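Local coordinates for phosphoribosylformylglycinamidine synthase 2 (Thermus thermophilus, PDB 3VIU), which belongs to the PurM-like AIR synthase related family, carries two N-terminal/C-terminal domain pairs in one chain, and holds ADP and a magnesium ion, at residues L240-V254 with K316-L329. Sequence-based numbering, arbitrary orientation.
Sequences LLMEATLEAIELDLV and KEKALEEVFGRWGL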
loop_
_atom_site.group_PDB
_atom_site.type_symbol
_atom_site.label_atom_id
_atom_site.label_comp_id
_atom_site.label_asym_id
_atom_site.label_seq_id
_atom_site.Cartn_x
_atom_site.Cartn_y
_atom_site.Cartn_z
ATOM N N LEU A 240 18.242 -13.503 -8.340
ATOM C CA LEU A 240 19.440 -14.107 -7.759
ATOM C C LEU A 240 19.699 -13.541 -6.367
ATOM O O LEU A 240 20.002 -14.278 -5.425
ATOM C CB LEU A 240 20.645 -13.841 -8.671
ATOM C CG LEU A 240 21.043 -14.939 -9.673
ATOM C CD1 LEU A 240 19.827 -15.730 -10.128
ATOM C CD2 LEU A 240 21.778 -14.306 -10.861
ATOM N N LEU A 241 19.564 -12.224 -6.251
ATOM C CA LEU A 241 19.789 -11.532 -4.987
ATOM C C LEU A 241 18.825 -12.030 -3.925
ATOM O O LEU A 241 19.218 -12.321 -2.797
ATOM C CB LEU A 241 19.593 -10.029 -5.169
ATOM C CG LEU A 241 20.586 -9.074 -4.511
ATOM C CD1 LEU A 241 19.898 -7.724 -4.336
ATOM C CD2 LEU A 241 21.042 -9.605 -3.169
HETATM N N MSE A 242 17.558 -12.117 -4.305
HETATM C CA MSE A 242 16.500 -12.575 -3.422
HETATM C C MSE A 242 16.740 -13.995 -2.881
HETATM O O MSE A 242 16.661 -14.223 -1.670
HETATM C CB MSE A 242 15.164 -12.509 -4.168
HETATM C CG MSE A 242 13.951 -13.005 -3.385
HETATM SE SE MSE A 242 12.293 -12.791 -4.404
HETATM C CE MSE A 242 12.278 -14.475 -5.364
ATOM N N GLU A 243 17.030 -14.945 -3.769
ATOM C CA GLU A 243 17.271 -16.327 -3.347
ATOM C C GLU A 243 18.421 -16.444 -2.351
ATOM O O GLU A 243 18.307 -17.119 -1.329
ATOM C CB GLU A 243 17.577 -17.220 -4.550
ATOM C CG GLU A 243 16.427 -17.389 -5.521
ATOM C CD GLU A 243 15.150 -17.848 -4.847
ATOM O OE1 GLU A 243 15.241 -18.525 -3.800
ATOM O OE2 GLU A 243 14.058 -17.541 -5.374
ATOM N N ALA A 244 19.529 -15.782 -2.658
ATOM C CA ALA A 244 20.703 -15.824 -1.800
ATOM C C ALA A 244 20.412 -15.263 -0.419
ATOM O O ALA A 244 20.731 -15.890 0.598
ATOM C CB ALA A 244 21.842 -15.048 -2.444
ATOM N N THR A 245 19.810 -14.079 -0.383
ATOM C CA THR A 245 19.495 -13.443 0.887
ATOM C C THR A 245 18.561 -14.328 1.692
ATOM O O THR A 245 18.795 -14.570 2.878
ATOM C CB THR A 245 18.843 -12.060 0.669
ATOM O OG1 THR A 245 19.757 -11.218 -0.048
ATOM C CG2 THR A 245 18.490 -11.402 2.019
ATOM N N LEU A 246 17.508 -14.822 1.041
ATOM C CA LEU A 246 16.545 -15.687 1.705
ATOM C C LEU A 246 17.201 -16.971 2.199
ATOM O O LEU A 246 16.943 -17.411 3.317
ATOM C CB LEU A 246 15.388 -16.036 0.768
ATOM C CG LEU A 246 14.391 -14.941 0.380
ATOM C CD1 LEU A 246 13.410 -15.498 -0.646
ATOM C CD2 LEU A 246 13.649 -14.447 1.604
ATOM N N GLU A 247 18.050 -17.582 1.376
ATOM C CA GLU A 247 18.698 -18.810 1.809
ATOM C C GLU A 247 19.629 -18.482 2.963
ATOM O O GLU A 247 19.613 -19.149 3.997
ATOM C CB GLU A 247 19.485 -19.458 0.668
ATOM C CG GLU A 247 20.239 -20.717 1.107
ATOM C CD GLU A 247 20.881 -21.476 -0.043
ATOM O OE1 GLU A 247 21.810 -22.271 0.226
ATOM O OE2 GLU A 247 20.457 -21.293 -1.207
ATOM N N ALA A 248 20.430 -17.439 2.786
ATOM C CA ALA A 248 21.354 -17.021 3.823
ATOM C C ALA A 248 20.635 -16.916 5.175
ATOM O O ALA A 248 21.113 -17.439 6.181
ATOM C CB ALA A 248 21.988 -15.675 3.448
ATOM N N ILE A 249 19.488 -16.250 5.206
ATOM C CA ILE A 249 18.780 -16.120 6.469
ATOM C C ILE A 249 18.118 -17.417 6.895
ATOM O O ILE A 249 18.086 -17.737 8.087
ATOM C CB ILE A 249 17.695 -15.053 6.430
ATOM C CG1 ILE A 249 16.893 -15.129 7.731
ATOM C CG2 ILE A 249 16.821 -15.243 5.205
ATOM C CD1 ILE A 249 15.578 -14.409 7.724
ATOM N N GLU A 250 17.574 -18.157 5.933
ATOM C CA GLU A 250 16.925 -19.418 6.261
ATOM C C GLU A 250 17.924 -20.388 6.873
ATOM O O GLU A 250 17.538 -21.330 7.561
ATOM C CB GLU A 250 16.270 -20.019 5.022
ATOM C CG GLU A 250 14.951 -19.353 4.699
ATOM C CD GLU A 250 14.350 -19.821 3.396
ATOM O OE1 GLU A 250 14.149 -21.044 3.224
ATOM O OE2 GLU A 250 14.071 -18.956 2.544
ATOM N N LEU A 251 19.209 -20.140 6.629
ATOM C CA LEU A 251 20.266 -20.973 7.184
ATOM C C LEU A 251 20.779 -20.343 8.466
ATOM O O LEU A 251 21.723 -20.843 9.075
ATOM C CB LEU A 251 21.419 -21.126 6.200
ATOM C CG LEU A 251 21.092 -21.924 4.937
ATOM C CD1 LEU A 251 22.361 -22.145 4.129
ATOM C CD2 LEU A 251 20.460 -23.255 5.322
ATOM N N ASP A 252 20.157 -19.240 8.869
ATOM C CA ASP A 252 20.545 -18.544 10.091
ATOM C C ASP A 252 22.030 -18.190 10.072
ATOM O O ASP A 252 22.761 -18.458 11.032
ATOM C CB ASP A 252 20.239 -19.424 11.306
ATOM C CG ASP A 252 20.485 -18.713 12.617
ATOM O OD1 ASP A 252 19.733 -17.764 12.930
ATOM O OD2 ASP A 252 21.436 -19.103 13.332
ATOM N N LEU A 253 22.470 -17.578 8.978
ATOM C CA LEU A 253 23.868 -17.195 8.834
ATOM C C LEU A 253 24.099 -15.709 9.104
ATOM O O LEU A 253 25.243 -15.256 9.204
ATOM C CB LEU A 253 24.342 -17.531 7.423
ATOM C CG LEU A 253 24.166 -18.995 7.030
ATOM C CD1 LEU A 253 24.544 -19.185 5.569
ATOM C CD2 LEU A 253 25.026 -19.863 7.931
ATOM N N VAL A 254 23.014 -14.957 9.238
ATOM C CA VAL A 254 23.128 -13.523 9.456
ATOM C C VAL A 254 22.406 -13.011 10.694
ATOM O O VAL A 254 21.423 -13.596 11.142
ATOM C CB VAL A 254 22.601 -12.760 8.225
ATOM C CG1 VAL A 254 23.412 -13.145 6.993
ATOM C CG2 VAL A 254 21.131 -13.090 8.002
ATOM N N LYS A 316 30.364 -17.546 10.721
ATOM C CA LYS A 316 29.622 -17.994 9.551
ATOM C C LYS A 316 29.930 -17.191 8.292
ATOM O O LYS A 316 29.200 -17.275 7.306
ATOM C CB LYS A 316 28.119 -17.960 9.844
ATOM C CG LYS A 316 27.684 -18.980 10.886
ATOM C CD LYS A 316 26.207 -18.852 11.227
ATOM C CE LYS A 316 25.723 -20.039 12.057
ATOM N NZ LYS A 316 26.490 -20.163 13.326
ATOM N N GLU A 317 31.013 -16.419 8.322
ATOM C CA GLU A 317 31.386 -15.612 7.165
ATOM C C GLU A 317 31.495 -16.499 5.938
ATOM O O GLU A 317 30.855 -16.245 4.920
ATOM C CB GLU A 317 32.725 -14.907 7.377
ATOM C CG GLU A 317 32.794 -14.011 8.588
ATOM C CD GLU A 317 32.841 -14.793 9.882
ATOM O OE1 GLU A 317 33.213 -15.989 9.852
ATOM O OE2 GLU A 317 32.519 -14.210 10.937
ATOM N N LYS A 318 32.312 -17.541 6.035
ATOM C CA LYS A 318 32.492 -18.445 4.912
ATOM C C LYS A 318 31.155 -18.956 4.395
ATOM O O LYS A 318 30.887 -18.902 3.195
ATOM C CB LYS A 318 33.387 -19.620 5.310
ATOM C CG LYS A 318 34.795 -19.498 4.769
ATOM C CD LYS A 318 34.790 -19.429 3.237
ATOM C CE LYS A 318 34.276 -20.729 2.609
ATOM N NZ LYS A 318 34.269 -20.696 1.115
ATOM N N ALA A 319 30.319 -19.441 5.309
ATOM C CA ALA A 319 29.003 -19.964 4.955
ATOM C C ALA A 319 28.233 -18.957 4.106
ATOM O O ALA A 319 27.653 -19.315 3.079
ATOM C CB ALA A 319 28.216 -20.291 6.223
ATOM N N LEU A 320 28.236 -17.700 4.542
ATOM C CA LEU A 320 27.538 -16.636 3.831
ATOM C C LEU A 320 28.066 -16.521 2.411
ATOM O O LEU A 320 27.296 -16.395 1.459
ATOM C CB LEU A 320 27.712 -15.289 4.557
ATOM C CG LEU A 320 27.084 -14.048 3.900
ATOM C CD1 LEU A 320 25.579 -14.233 3.799
ATOM C CD2 LEU A 320 27.412 -12.795 4.705
ATOM N N GLU A 321 29.383 -16.575 2.265
ATOM C CA GLU A 321 29.992 -16.457 0.944
ATOM C C GLU A 321 29.548 -17.604 0.048
ATOM O O GLU A 321 29.203 -17.401 -1.118
ATOM C CB GLU A 321 31.519 -16.442 1.073
ATOM C CG GLU A 321 32.009 -15.553 2.207
ATOM C CD GLU A 321 33.520 -15.441 2.281
ATOM O OE1 GLU A 321 34.211 -16.455 2.030
ATOM O OE2 GLU A 321 34.011 -14.337 2.607
ATOM N N GLU A 322 29.543 -18.807 0.609
ATOM C CA GLU A 322 29.148 -19.994 -0.135
ATOM C C GLU A 322 27.693 -19.909 -0.571
ATOM O O GLU A 322 27.355 -20.280 -1.700
ATOM C CB GLU A 322 29.417 -21.248 0.703
ATOM C CG GLU A 322 30.920 -21.450 0.937
ATOM C CD GLU A 322 31.257 -22.670 1.771
ATOM O OE1 GLU A 322 32.461 -22.889 2.025
ATOM O OE2 GLU A 322 30.327 -23.406 2.169
ATOM N N VAL A 323 26.836 -19.407 0.311
ATOM C CA VAL A 323 25.436 -19.253 -0.041
ATOM C C VAL A 323 25.343 -18.443 -1.329
ATOM O O VAL A 323 24.683 -18.857 -2.279
ATOM C CB VAL A 323 24.640 -18.527 1.056
ATOM C CG1 VAL A 323 23.254 -18.162 0.532
ATOM C CG2 VAL A 323 24.499 -19.423 2.270
ATOM N N PHE A 324 26.013 -17.297 -1.371
ATOM C CA PHE A 324 25.970 -16.473 -2.569
ATOM C C PHE A 324 26.691 -17.128 -3.725
ATOM O O PHE A 324 26.309 -16.949 -4.877
ATOM C CB PHE A 324 26.541 -15.082 -2.294
ATOM C CG PHE A 324 25.576 -14.180 -1.598
ATOM C CD1 PHE A 324 25.099 -14.500 -0.332
ATOM C CD2 PHE A 324 25.091 -13.043 -2.228
ATOM C CE1 PHE A 324 24.153 -13.707 0.290
ATOM C CE2 PHE A 324 24.143 -12.241 -1.616
ATOM C CZ PHE A 324 23.671 -12.570 -0.355
ATOM N N GLY A 325 27.733 -17.892 -3.418
ATOM C CA GLY A 325 28.459 -18.578 -4.472
ATOM C C GLY A 325 27.513 -19.526 -5.192
ATOM O O GLY A 325 27.528 -19.626 -6.417
ATOM N N ARG A 326 26.674 -20.214 -4.421
ATOM C CA ARG A 326 25.714 -21.153 -4.987
ATOM C C ARG A 326 24.744 -20.489 -5.964
ATOM O O ARG A 326 24.308 -21.116 -6.934
ATOM C CB ARG A 326 24.927 -21.849 -3.872
ATOM C CG ARG A 326 25.729 -22.893 -3.119
ATOM C CD ARG A 326 24.810 -23.856 -2.390
ATOM N NE ARG A 326 24.331 -23.333 -1.115
ATOM C CZ ARG A 326 25.075 -23.253 -0.017
ATOM N NH1 ARG A 326 26.338 -23.658 -0.039
ATOM N NH2 ARG A 326 24.552 -22.776 1.106
ATOM N N TRP A 327 24.404 -19.226 -5.711
ATOM C CA TRP A 327 23.494 -18.505 -6.600
ATOM C C TRP A 327 24.238 -17.643 -7.622
ATOM O O TRP A 327 23.663 -16.749 -8.234
ATOM C CB TRP A 327 22.513 -17.651 -5.787
ATOM C CG TRP A 327 21.566 -18.493 -4.992
ATOM C CD1 TRP A 327 21.734 -18.932 -3.707
ATOM C CD2 TRP A 327 20.353 -19.093 -5.466
ATOM N NE1 TRP A 327 20.705 -19.772 -3.355
ATOM C CE2 TRP A 327 19.843 -19.889 -4.415
ATOM C CE3 TRP A 327 19.649 -19.040 -6.680
ATOM C CZ2 TRP A 327 18.655 -20.631 -4.539
ATOM C CZ3 TRP A 327 18.468 -19.779 -6.805
ATOM C CH2 TRP A 327 17.985 -20.563 -5.737
ATOM N N GLY A 328 25.523 -17.932 -7.807
ATOM C CA GLY A 328 26.320 -17.193 -8.768
ATOM C C GLY A 328 26.553 -15.732 -8.444
ATOM O O GLY A 328 26.775 -14.929 -9.344
ATOM N N LEU A 329 26.515 -15.382 -7.164
ATOM C CA LEU A 329 26.725 -13.997 -6.754
ATOM C C LEU A 329 27.948 -13.782 -5.863
ATOM O O LEU A 329 28.312 -14.647 -5.057
ATOM C CB LEU A 329 25.486 -13.470 -6.027
ATOM C CG LEU A 329 24.223 -13.236 -6.856
ATOM C CD1 LEU A 329 23.055 -12.925 -5.929
ATOM C CD2 LEU A 329 24.468 -12.098 -7.838
#
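Helices 240-250 and 317-326 pack antiparallel, their axes 8.9 Å apart and 145° between directions; the CA atoms of A244 and F324, and of A248 and V323, lie nearest each other. The close approach is consistent with alanines at 244 and 248: F324 enters as a knob between L241, A244, T245 and A248, and the A244 methyl stands over the centre of its ring, CB 3.6 Å from the centroid. Alongside, V323 uses both branches; with CG1 anti to the backbone N (chi1 169°), that methyl lies 3.4 Å from A244 O while CG2 turns to L251 and L253. On the more exposed flank, E247 gathers the polar interactions of the contact. Its side chain is extended, CG anti to the backbone N (chi1 177°). R326 grips OE1 side-on through NE and NH2 (3.0 and 2.9 Å), with OE1 in the guanidinium plane. W327 NE1 meets OE2 of E247 at 2.6 Å from above the carboxylate plane. Three N-H groups from two residues probably restrain the carboxylate's rotation. One face of the W327 indole is covered by the aliphatic part of E243, CG lying over it, while the E243 carboxylate turns to K239 and R116. Beyond the helix end, L329 CD1 reaches L240 O at 3.4 Å. A Schellman motif closes each helix, at D252 and at G328; past the first, L253 CD2 rests on A319 CB (3.6 Å) and the aliphatic chain of K316. In the C-terminal domain of the first AIR synthase-like pair, both helices contact the mixed sheet: L241 and T245 touch M308 of strand 307-312, F324 touches L310 of the same strand and A200 of strand 196-201, and M242 meets strand 116-126 of the adjoining sheet.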